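Local coordinates for protein quinoline 2-oxidoreductase medium subunit (Pseudomonas putida, PDB 1T3Q) that binds FAD as the medium, flavoprotein subunit of a molybdenum hydroxylase that oxidises quinoline, its flavin probably serving in electron transfer, at residues C[51-54]-C[58-61]; C[12-17]-C[165-170]; C[28-31]-C[36-39]. All blocks are in the same frame, centred on the assembly; numbering follows the deposited sequence.

Contact 1: C[51-54]-C[58-61]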
loop_
_atom_site.group_PDB
_atom_site.type_symbol
_atom_site.label_atom_id
_atom_site.label_comp_id
_atom_site.label_asym_id
_atom_site.label_seq_id
_atom_site.Cartn_x
_atom_site.Cartn_y
_atom_site.Cartn_z
ATOM N N VAL C 51 -16.899 -37.515 8.162
ATOM C CA VAL C 51 -18.287 -37.633 8.570
ATOM C C VAL C 51 -18.422 -37.168 10.009
ATOM O O VAL C 51 -18.029 -37.873 10.942
ATOM C CB VAL C 51 -18.767 -39.089 8.457
ATOM C CG1 VAL C 51 -20.258 -39.166 8.762
ATOM C CG2 VAL C 51 -18.459 -39.625 7.056
ATOM N N ASP C 52 -18.989 -35.980 10.166
ATOM C CA ASP C 52 -19.189 -35.350 11.466
ATOM C C ASP C 52 -20.361 -35.990 12.207
ATOM O O ASP C 52 -21.370 -36.348 11.595
ATOM C CB ASP C 52 -19.469 -33.851 11.264
ATOM C CG ASP C 52 -19.094 -33.007 12.476
ATOM O OD1 ASP C 52 -19.174 -33.515 13.613
ATOM O OD2 ASP C 52 -18.734 -31.826 12.287
ATOM N N LEU C 53 -20.226 -36.126 13.522
ATOM C CA LEU C 53 -21.280 -36.708 14.346
ATOM C C LEU C 53 -22.048 -35.619 15.095
ATOM O O LEU C 53 -22.889 -35.923 15.941
ATOM C CB LEU C 53 -20.678 -37.690 15.361
ATOM C CG LEU C 53 -19.836 -38.841 14.803
ATOM C CD1 LEU C 53 -19.296 -39.674 15.952
ATOM C CD2 LEU C 53 -20.679 -39.703 13.870
ATOM N N ARG C 54 -21.781 -34.356 14.767
ATOM C CA ARG C 54 -22.430 -33.236 15.449
ATOM C C ARG C 54 -23.957 -33.251 15.455
ATOM O O ARG C 54 -24.572 -32.745 16.392
ATOM C CB ARG C 54 -21.952 -31.893 14.871
ATOM C CG ARG C 54 -22.316 -31.647 13.416
ATOM C CD ARG C 54 -22.010 -30.206 12.990
ATOM N NE ARG C 54 -22.758 -29.230 13.788
ATOM C CZ ARG C 54 -22.754 -27.915 13.575
ATOM N NH1 ARG C 54 -22.042 -27.396 12.585
ATOM N NH2 ARG C 54 -23.458 -27.116 14.363
ATOM N N GLU C 58 -28.491 -38.253 20.012
ATOM C CA GLU C 58 -28.364 -39.296 21.023
ATOM C C GLU C 58 -26.935 -39.467 21.540
ATOM O O GLU C 58 -26.734 -39.872 22.683
ATOM C CB GLU C 58 -28.875 -40.636 20.488
ATOM C CG GLU C 58 -28.254 -41.063 19.177
ATOM C CD GLU C 58 -29.134 -40.734 17.986
ATOM O OE1 GLU C 58 -29.564 -39.565 17.855
ATOM O OE2 GLU C 58 -29.388 -41.653 17.176
ATOM N N LEU C 59 -25.947 -39.154 20.704
ATOM C CA LEU C 59 -24.548 -39.297 21.102
ATOM C C LEU C 59 -24.112 -38.241 22.116
ATOM O O LEU C 59 -22.997 -38.296 22.639
ATOM C CB LEU C 59 -23.638 -39.231 19.872
ATOM C CG LEU C 59 -23.912 -40.235 18.748
ATOM C CD1 LEU C 59 -22.795 -40.153 17.715
ATOM C CD2 LEU C 59 -23.991 -41.647 19.315
ATOM N N PHE C 60 -24.997 -37.291 22.398
ATOM C CA PHE C 60 -24.702 -36.220 23.346
ATOM C C PHE C 60 -25.344 -36.444 24.710
ATOM O O PHE C 60 -25.135 -35.659 25.633
ATOM C CB PHE C 60 -25.188 -34.871 22.795
ATOM C CG PHE C 60 -24.399 -34.371 21.618
ATOM C CD1 PHE C 60 -24.549 -34.949 20.360
ATOM C CD2 PHE C 60 -23.466 -33.348 21.779
ATOM C CE1 PHE C 60 -23.782 -34.522 19.279
ATOM C CE2 PHE C 60 -22.694 -32.913 20.706
ATOM C CZ PHE C 60 -22.852 -33.502 19.453
ATOM N N GLU C 61 -26.116 -37.518 24.834
ATOM C CA GLU C 61 -26.825 -37.813 26.075
ATOM C C GLU C 61 -25.990 -38.348 27.236
ATOM O O GLU C 61 -25.061 -39.137 27.054
ATOM C CB GLU C 61 -27.960 -38.806 25.805
ATOM C CG GLU C 61 -28.889 -38.429 24.664
ATOM C CD GLU C 61 -30.017 -39.430 24.483
#

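Contact 2: C[12-17]-C[165-170]. With FAD (flavin-adenine dinucleotide), chain R.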
loop_
_atom_site.group_PDB
_atom_site.type_symbol
_atom_site.label_atom_id
_atom_site.label_comp_id
_atom_site.label_asym_id
_atom_site.label_seq_id
_atom_site.Cartn_x
_atom_site.Cartn_y
_atom_site.Cartn_z
ATOM N N ALA C 12 -27.892 -36.353 10.121
ATOM C CA ALA C 12 -28.754 -36.150 11.277
ATOM C C ALA C 12 -29.076 -37.429 12.034
ATOM O O ALA C 12 -29.754 -37.383 13.061
ATOM C CB ALA C 12 -30.044 -35.471 10.838
ATOM N N SER C 13 -28.601 -38.570 11.538
ATOM C CA SER C 13 -28.871 -39.832 12.212
ATOM C C SER C 13 -27.683 -40.783 12.173
ATOM O O SER C 13 -26.851 -40.724 11.267
ATOM C CB SER C 13 -30.090 -40.528 11.593
ATOM O OG SER C 13 -29.754 -41.173 10.376
ATOM N N LEU C 14 -27.625 -41.664 13.166
ATOM C CA LEU C 14 -26.555 -42.646 13.273
ATOM C C LEU C 14 -26.539 -43.588 12.073
ATOM O O LEU C 14 -25.480 -43.872 11.513
ATOM C CB LEU C 14 -26.722 -43.455 14.564
ATOM C CG LEU C 14 -25.715 -44.572 14.861
ATOM C CD1 LEU C 14 -24.304 -44.000 14.954
ATOM C CD2 LEU C 14 -26.094 -45.259 16.172
ATOM N N GLN C 15 -27.715 -44.064 11.669
ATOM C CA GLN C 15 -27.790 -44.986 10.544
ATOM C C GLN C 15 -27.194 -44.386 9.276
ATOM O O GLN C 15 -26.543 -45.086 8.499
ATOM C CB GLN C 15 -29.238 -45.418 10.292
ATOM N N GLU C 16 -27.415 -43.095 9.057
ATOM C CA GLU C 16 -26.858 -42.461 7.871
ATOM C C GLU C 16 -25.334 -42.400 7.990
ATOM O O GLU C 16 -24.623 -42.607 7.006
ATOM C CB GLU C 16 -27.433 -41.057 7.680
ATOM C CG GLU C 16 -26.904 -40.368 6.434
ATOM C CD GLU C 16 -27.609 -39.057 6.141
ATOM O OE1 GLU C 16 -27.139 -38.326 5.244
ATOM O OE2 GLU C 16 -28.632 -38.760 6.801
ATOM N N VAL C 17 -24.837 -42.122 9.192
ATOM C CA VAL C 17 -23.392 -42.069 9.421
ATOM C C VAL C 17 -22.804 -43.429 9.062
ATOM O O VAL C 17 -21.839 -43.526 8.306
ATOM C CB VAL C 17 -23.056 -41.782 10.907
ATOM C CG1 VAL C 17 -21.571 -42.009 11.164
ATOM C CG2 VAL C 17 -23.435 -40.361 11.262
ATOM N N VAL C 165 -19.141 -47.281 14.717
ATOM C CA VAL C 165 -19.245 -46.025 15.447
ATOM C C VAL C 165 -19.439 -46.280 16.939
ATOM O O VAL C 165 -20.366 -46.976 17.338
ATOM C CB VAL C 165 -20.445 -45.177 14.936
ATOM C CG1 VAL C 165 -20.519 -43.862 15.696
ATOM C CG2 VAL C 165 -20.316 -44.922 13.441
ATOM N N LEU C 166 -18.544 -45.734 17.757
ATOM C CA LEU C 166 -18.646 -45.869 19.202
ATOM C C LEU C 166 -19.839 -44.979 19.535
ATOM O O LEU C 166 -19.842 -43.795 19.206
ATOM C CB LEU C 166 -17.385 -45.321 19.880
ATOM C CG LEU C 166 -16.957 -45.925 21.220
ATOM C CD1 LEU C 166 -15.902 -45.030 21.854
ATOM C CD2 LEU C 166 -18.144 -46.082 22.145
ATOM N N VAL C 167 -20.855 -45.537 20.179
ATOM C CA VAL C 167 -22.045 -44.762 20.497
ATOM C C VAL C 167 -22.068 -44.191 21.904
ATOM O O VAL C 167 -22.422 -43.031 22.109
ATOM C CB VAL C 167 -23.311 -45.611 20.287
ATOM C CG1 VAL C 167 -24.540 -44.849 20.765
ATOM C CG2 VAL C 167 -23.438 -45.964 18.816
ATOM N N ARG C 168 -21.709 -45.009 22.879
ATOM C CA ARG C 168 -21.706 -44.551 24.257
ATOM C C ARG C 168 -20.839 -45.450 25.110
ATOM O O ARG C 168 -20.433 -46.531 24.690
ATOM C CB ARG C 168 -23.130 -44.532 24.826
ATOM C CG ARG C 168 -23.792 -45.901 24.876
ATOM C CD ARG C 168 -25.089 -45.877 25.676
ATOM N NE ARG C 168 -25.658 -47.219 25.783
ATOM C CZ ARG C 168 -26.219 -47.871 24.771
ATOM N NH1 ARG C 168 -26.702 -49.090 24.955
ATOM N NH2 ARG C 168 -26.316 -47.299 23.579
ATOM N N VAL C 169 -20.548 -44.972 26.310
ATOM C CA VAL C 169 -19.747 -45.710 27.257
ATOM C C VAL C 169 -20.579 -45.813 28.518
ATOM O O VAL C 169 -21.170 -44.829 28.963
ATOM C CB VAL C 169 -18.439 -44.972 27.591
ATOM C CG1 VAL C 169 -17.651 -45.767 28.619
ATOM C CG2 VAL C 169 -17.622 -44.765 26.327
ATOM N N GLU C 170 -20.647 -47.011 29.077
ATOM C CA GLU C 170 -21.402 -47.210 30.298
ATOM C C GLU C 170 -20.412 -47.532 31.403
ATOM O O GLU C 170 -19.674 -48.511 31.329
ATOM C CB GLU C 170 -22.437 -48.325 30.106
ATOM C CG GLU C 170 -23.574 -47.903 29.168
ATOM C CD GLU C 170 -24.724 -48.898 29.094
ATOM O OE1 GLU C 170 -25.668 -48.642 28.318
ATOM O OE2 GLU C 170 -24.691 -49.928 29.801
HETATM P PA FAD R . -11.411 -36.434 16.835
HETATM O O1A FAD R . -10.058 -35.816 16.782
HETATM O O2A FAD R . -12.363 -35.992 16.002
HETATM O O5B FAD R . -11.021 -37.812 16.332
HETATM C C5B FAD R . -10.392 -38.868 17.129
HETATM C C4B FAD R . -10.297 -40.190 16.255
HETATM O O4B FAD R . -11.444 -41.034 16.669
HETATM C C3B FAD R . -10.401 -40.114 14.693
HETATM O O3B FAD R . -9.652 -41.116 14.073
HETATM C C2B FAD R . -11.939 -40.236 14.467
HETATM O O2B FAD R . -12.254 -40.768 13.204
HETATM C C1B FAD R . -12.326 -41.240 15.513
HETATM N N9A FAD R . -13.658 -41.058 16.088
HETATM C C8A FAD R . -14.131 -39.955 16.769
HETATM N N7A FAD R . -15.302 -40.171 17.364
HETATM C C5A FAD R . -15.623 -41.469 17.042
HETATM C C6A FAD R . -16.784 -42.341 17.406
HETATM N N6A FAD R . -17.804 -41.949 18.128
HETATM N N1A FAD R . -16.734 -43.629 16.886
HETATM C C2A FAD R . -15.684 -44.081 16.115
HETATM N N3A FAD R . -14.593 -43.359 15.729
HETATM C C4A FAD R . -14.630 -42.039 16.169
HETATM N N1 FAD R . -5.842 -36.020 25.289
HETATM C C2 FAD R . -5.599 -36.577 26.479
HETATM O O2 FAD R . -5.962 -37.695 26.748
HETATM N N3 FAD R . -4.722 -35.956 27.431
HETATM C C4 FAD R . -4.016 -34.793 27.131
HETATM O O4 FAD R . -3.261 -34.333 27.958
HETATM C C4X FAD R . -4.211 -34.213 25.798
HETATM N N5 FAD R . -3.545 -33.069 25.432
HETATM C C5X FAD R . -3.841 -32.503 24.206
HETATM C C6 FAD R . -3.133 -31.313 23.838
HETATM C C7 FAD R . -3.370 -30.670 22.623
HETATM C C7M FAD R . -2.570 -29.435 22.271
HETATM C C8 FAD R . -4.392 -31.206 21.692
HETATM C C8M FAD R . -4.703 -30.559 20.363
HETATM C C9 FAD R . -5.119 -32.372 22.052
HETATM C C9A FAD R . -4.844 -33.035 23.291
HETATM N N10 FAD R . -5.526 -34.255 23.731
HETATM C C10 FAD R . -5.211 -34.857 24.911
HETATM C "C1'" FAD R . -6.440 -34.930 22.770
HETATM C "C2'" FAD R . -7.945 -34.688 23.084
HETATM O "O2'" FAD R . -8.319 -35.452 24.235
HETATM C "C3'" FAD R . -8.708 -35.124 21.831
HETATM O "O3'" FAD R . -9.918 -34.353 21.816
HETATM C "C4'" FAD R . -9.063 -36.635 21.815
HETATM O "O4'" FAD R . -7.886 -37.446 21.880
HETATM C "C5'" FAD R . -9.777 -36.898 20.519
HETATM O "O5'" FAD R . -11.287 -36.576 20.681
HETATM P P FAD R . -11.981 -35.782 19.607
HETATM O O1P FAD R . -13.446 -35.705 20.051
HETATM O O2P FAD R . -11.348 -34.583 19.308
HETATM O O3P FAD R . -11.944 -36.587 18.374
#

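Contact 3: C[28-31]-C[36-39]. With FAD (flavin-adenine dinucleotide), chain R.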
loop_
_atom_site.group_PDB
_atom_site.type_symbol
_atom_site.label_atom_id
_atom_site.label_comp_id
_atom_site.label_asym_id
_atom_site.label_seq_id
_atom_site.Cartn_x
_atom_site.Cartn_y
_atom_site.Cartn_z
ATOM N N ARG C 28 -13.696 -41.048 7.016
ATOM C CA ARG C 28 -13.333 -41.125 8.414
ATOM C C ARG C 28 -14.247 -40.225 9.220
ATOM O O ARG C 28 -14.726 -39.202 8.730
ATOM C CB ARG C 28 -11.865 -40.732 8.599
ATOM C CG ARG C 28 -10.930 -41.596 7.756
ATOM C CD ARG C 28 -9.453 -41.313 8.004
ATOM N NE ARG C 28 -9.015 -41.761 9.323
ATOM C CZ ARG C 28 -7.856 -42.372 9.558
ATOM N NH1 ARG C 28 -7.541 -42.742 10.790
ATOM N NH2 ARG C 28 -7.019 -42.627 8.560
ATOM N N ILE C 29 -14.502 -40.634 10.454
ATOM C CA ILE C 29 -15.359 -39.885 11.352
ATOM C C ILE C 29 -14.611 -38.712 11.975
ATOM O O ILE C 29 -13.406 -38.789 12.201
ATOM C CB ILE C 29 -15.842 -40.783 12.516
ATOM C CG1 ILE C 29 -16.845 -41.820 12.004
ATOM C CG2 ILE C 29 -16.440 -39.926 13.639
ATOM C CD1 ILE C 29 -17.115 -42.935 13.009
ATOM N N ILE C 30 -15.324 -37.616 12.220
ATOM C CA ILE C 30 -14.725 -36.494 12.920
ATOM C C ILE C 30 -15.705 -36.111 14.021
ATOM O O ILE C 30 -16.910 -36.018 13.790
ATOM C CB ILE C 30 -14.445 -35.249 12.024
ATOM C CG1 ILE C 30 -13.783 -34.164 12.890
ATOM C CG2 ILE C 30 -15.730 -34.708 11.412
ATOM C CD1 ILE C 30 -13.374 -32.899 12.143
ATOM N N ALA C 31 -15.177 -35.938 15.226
ATOM C CA ALA C 31 -15.966 -35.544 16.382
ATOM C C ALA C 31 -15.493 -34.150 16.780
ATOM O O ALA C 31 -15.879 -33.165 16.156
ATOM C CB ALA C 31 -15.755 -36.533 17.520
ATOM N N LEU C 36 -7.649 -35.615 15.313
ATOM C CA LEU C 36 -7.691 -35.872 13.881
ATOM C C LEU C 36 -7.121 -34.745 13.029
ATOM O O LEU C 36 -6.358 -34.996 12.094
ATOM C CB LEU C 36 -9.131 -36.146 13.439
ATOM C CG LEU C 36 -9.321 -36.341 11.933
ATOM C CD1 LEU C 36 -8.499 -37.544 11.460
ATOM C CD2 LEU C 36 -10.800 -36.537 11.623
ATOM N N LEU C 37 -7.489 -33.505 13.339
ATOM C CA LEU C 37 -6.998 -32.382 12.550
ATOM C C LEU C 37 -5.482 -32.237 12.671
ATOM O O LEU C 37 -4.810 -31.922 11.688
ATOM C CB LEU C 37 -7.726 -31.083 12.933
ATOM C CG LEU C 37 -9.247 -31.077 12.696
ATOM C CD1 LEU C 37 -9.743 -29.636 12.580
ATOM C CD2 LEU C 37 -9.600 -31.836 11.430
ATOM N N PRO C 38 -4.921 -32.449 13.874
ATOM C CA PRO C 38 -3.463 -32.316 13.927
ATOM C C PRO C 38 -2.834 -33.348 12.981
ATOM O O PRO C 38 -1.854 -33.055 12.297
ATOM C CB PRO C 38 -3.153 -32.584 15.394
ATOM C CG PRO C 38 -4.327 -31.930 16.078
ATOM C CD PRO C 38 -5.498 -32.432 15.232
ATOM N N LEU C 39 -3.412 -34.547 12.936
ATOM C CA LEU C 39 -2.915 -35.604 12.054
ATOM C C LEU C 39 -3.041 -35.176 10.601
ATOM O O LEU C 39 -2.156 -35.450 9.785
ATOM C CB LEU C 39 -3.694 -36.908 12.261
ATOM C CG LEU C 39 -3.479 -37.677 13.565
ATOM C CD1 LEU C 39 -4.385 -38.900 13.591
ATOM C CD2 LEU C 39 -2.019 -38.091 13.678
HETATM P PA FAD R . -11.411 -36.434 16.835
HETATM O O1A FAD R . -10.058 -35.816 16.782
HETATM O O2A FAD R . -12.363 -35.992 16.002
HETATM O O5B FAD R . -11.021 -37.812 16.332
HETATM C C5B FAD R . -10.392 -38.868 17.129
HETATM C C4B FAD R . -10.297 -40.190 16.255
HETATM O O4B FAD R . -11.444 -41.034 16.669
HETATM C C3B FAD R . -10.401 -40.114 14.693
HETATM O O3B FAD R . -9.652 -41.116 14.073
HETATM C C2B FAD R . -11.939 -40.236 14.467
HETATM O O2B FAD R . -12.254 -40.768 13.204
HETATM C C1B FAD R . -12.326 -41.240 15.513
HETATM N N9A FAD R . -13.658 -41.058 16.088
HETATM C C8A FAD R . -14.131 -39.955 16.769
HETATM N N7A FAD R . -15.302 -40.171 17.364
HETATM C C5A FAD R . -15.623 -41.469 17.042
HETATM C C6A FAD R . -16.784 -42.341 17.406
HETATM N N6A FAD R . -17.804 -41.949 18.128
HETATM N N1A FAD R . -16.734 -43.629 16.886
HETATM C C2A FAD R . -15.684 -44.081 16.115
HETATM N N3A FAD R . -14.593 -43.359 15.729
HETATM C C4A FAD R . -14.630 -42.039 16.169
HETATM N N1 FAD R . -5.842 -36.020 25.289
HETATM C C2 FAD R . -5.599 -36.577 26.479
HETATM O O2 FAD R . -5.962 -37.695 26.748
HETATM N N3 FAD R . -4.722 -35.956 27.431
HETATM C C4 FAD R . -4.016 -34.793 27.131
HETATM O O4 FAD R . -3.261 -34.333 27.958
HETATM C C4X FAD R . -4.211 -34.213 25.798
HETATM N N5 FAD R . -3.545 -33.069 25.432
HETATM C C5X FAD R . -3.841 -32.503 24.206
HETATM C C6 FAD R . -3.133 -31.313 23.838
HETATM C C7 FAD R . -3.370 -30.670 22.623
HETATM C C7M FAD R . -2.570 -29.435 22.271
HETATM C C8 FAD R . -4.392 -31.206 21.692
HETATM C C8M FAD R . -4.703 -30.559 20.363
HETATM C C9 FAD R . -5.119 -32.372 22.052
HETATM C C9A FAD R . -4.844 -33.035 23.291
HETATM N N10 FAD R . -5.526 -34.255 23.731
HETATM C C10 FAD R . -5.211 -34.857 24.911
HETATM C "C1'" FAD R . -6.440 -34.930 22.770
HETATM C "C2'" FAD R . -7.945 -34.688 23.084
HETATM O "O2'" FAD R . -8.319 -35.452 24.235
HETATM C "C3'" FAD R . -8.708 -35.124 21.831
HETATM O "O3'" FAD R . -9.918 -34.353 21.816
HETATM C "C4'" FAD R . -9.063 -36.635 21.815
HETATM O "O4'" FAD R . -7.886 -37.446 21.880
HETATM C "C5'" FAD R . -9.777 -36.898 20.519
HETATM O "O5'" FAD R . -11.287 -36.576 20.681
HETATM P P FAD R . -11.981 -35.782 19.607
HETATM O O1P FAD R . -13.446 -35.705 20.051
HETATM O O2P FAD R . -11.348 -34.583 19.308
HETATM O O3P FAD R . -11.944 -36.587 18.374
#

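Contact 1: C[51-54]-C[58-61]
Two successive backbone carbonyl oxygens, those of Leu53 and Arg54, meet the CE1 corner of the Phe60 ring. Leu53 O approaches the ring at its edge, close to the ring plane, and lies 3.7 Å from Phe60 CE1, where the slightly positive ring hydrogen probably makes this a mild C-H...O-like attraction. Arg54 O comes in obliquely, 3.5 Å from the same CE1 and nearly as close to CZ, a van der Waals approach. With CG anti to its own carbonyl carbon (chi1 -70°), Phe60 extends its ring back toward the chain it has just left. Were Phe60 replaced by an alanine, both carbonyl oxygens would probably lose the ring beside them, and a gap is likely to open next to Met74.

Next to the ring, the leucines supply the apolar half of the contact. Leu53 and Leu59 cross obliquely, and CD1 of Leu59 touches Leu53 CD1 at 3.9 Å and lies almost as near Leu53 CB. The backbone of 51-54 is shaped by an Asx turn: Arg54 N donates to Asp52 OD1 over 3.0 Å, reaching the oxygen from above the carboxylate plane, 51° out of it. The other oxygen, Asp52 OD2, is held by Tyr8 and by Gln74 of the small subunit. The Arg54 guanidinium likewise turns to the small subunit, where it bonds Glu76 O.

The contact closes a short connection between the parallel strand 49-52 and the antiparallel strand 62-65, with residues 58-60 forming a 3-10 segment. Met74 packs on Leu53, Leu59 and Phe60, Val17 of helix 14-23 and Ile29 of strand 28-30 flank Leu53, and Leu53 also touches the FAD, so Leu53 contributes to the cofactor pocket.

Contact 2: C[12-17]-C[165-170]
Val165 meets both Leu14 and Val17 from the first turn of helix 14-23, a helix-on-sheet packing in the FAD-binding domain, where strand 165-172 is the central strand of an antiparallel sheet. Its CG1 meets Leu14 CD1 at 3.9 Å as the two side chains run past each other in opposite directions, while its CG2 meets Val17 CG1, also at 3.9 Å, at about a right angle. Leu166 points its CB away from the helix, and its backbone reads the adenine: Leu166 N donates to FAD N1A over 2.9 Å, and FAD N6A donates to Leu166 O over 3.0 Å, pairing with the donor-acceptor edge of the base. Val167 then resumes the packing, its CG2 against Leu14 CD2 at 3.8 Å. With CG of Leu14 anti to the backbone N (chi1 179°) and chi2 near 60°, CD1 is directed to Val165 and CD2 to Val167. Beyond, Arg168 forms a cation-pi contact with Tyr136 and a salt bridge along its own strand: NE reaches Glu170 OE1 at 2.9 Å, on the anti side and somewhat out of the carboxylate plane, with the oxygen almost in the guanidinium plane.

Contact 3: C[28-31]-C[36-39]
Leu36 lays its CD2 methyl over the outgoing backbone of strand 28-30, 3.5 Å from Ile29 O and 3.9 Å from Ile30 CB. Its side chain meets that of Ile30 at about a right angle. Ile30 also reaches Leu37: fully extended, with CG1 anti to the backbone N (chi1 -179°) and CD1 anti in turn, it brings CD1 to Leu37 CD2. Leu50 of the neighbouring strand 49-52 packs on both Ile30 and Leu36, while Gln74 of the small subunit lies against Ile30.

These apolar contacts hold together the end of the strand and the start of the helix, which bind the same cofactor. From the strand side, Ala31 N donates to FAD O2A over 2.9 Å at 163°; from the first residue of the helix, Leu36 N donates to FAD O1A over 2.8 Å at 157°. The same phosphate is thus gripped through two of its oxygens, and the helix N-terminus pointing at it probably adds a favourable field. The ribose hydroxyl O2B donates to Ile29 O at a very short modelled distance, so the exact length is doubtful. Ile29, its CB turned away from the helix, spreads along the adenine, its CD1 3.6 Å from FAD C2A and its CG2 3.8 Å from C4A.

Gly33 N and Ser35 OG add further bonds to the FAD. Strand 28-30, the loop after it and the N-terminus of helix 36-41, opening the beta-alpha-beta unit 28-52, form part of the FAD site of this PCMH-type domain.

All three contacts fall within the FAD-binding domain. Along the chain, contact 3 closes before contact 1 opens, and both lie between the two segments of contact 2. Contacts 1 and 2 are close, their centres about 7 Å apart, and meet where Leu59 packs against Val167. The centre of contact 3 lies about 14 Å from that of contact 1 and about 16 Å from that of contact 2. Strands 28-30 and 49-52 pair in the parallel sheet, joining contacts 3 and 1, whereas contact 2 brings helix 14-23 onto the antiparallel sheet. Ile29 meets Val165, so the two sheets converge at the adenosine end of the FAD, contact 3 binding phosphate and ribose and packing on the adenine, contact 2 hydrogen-bonding the base.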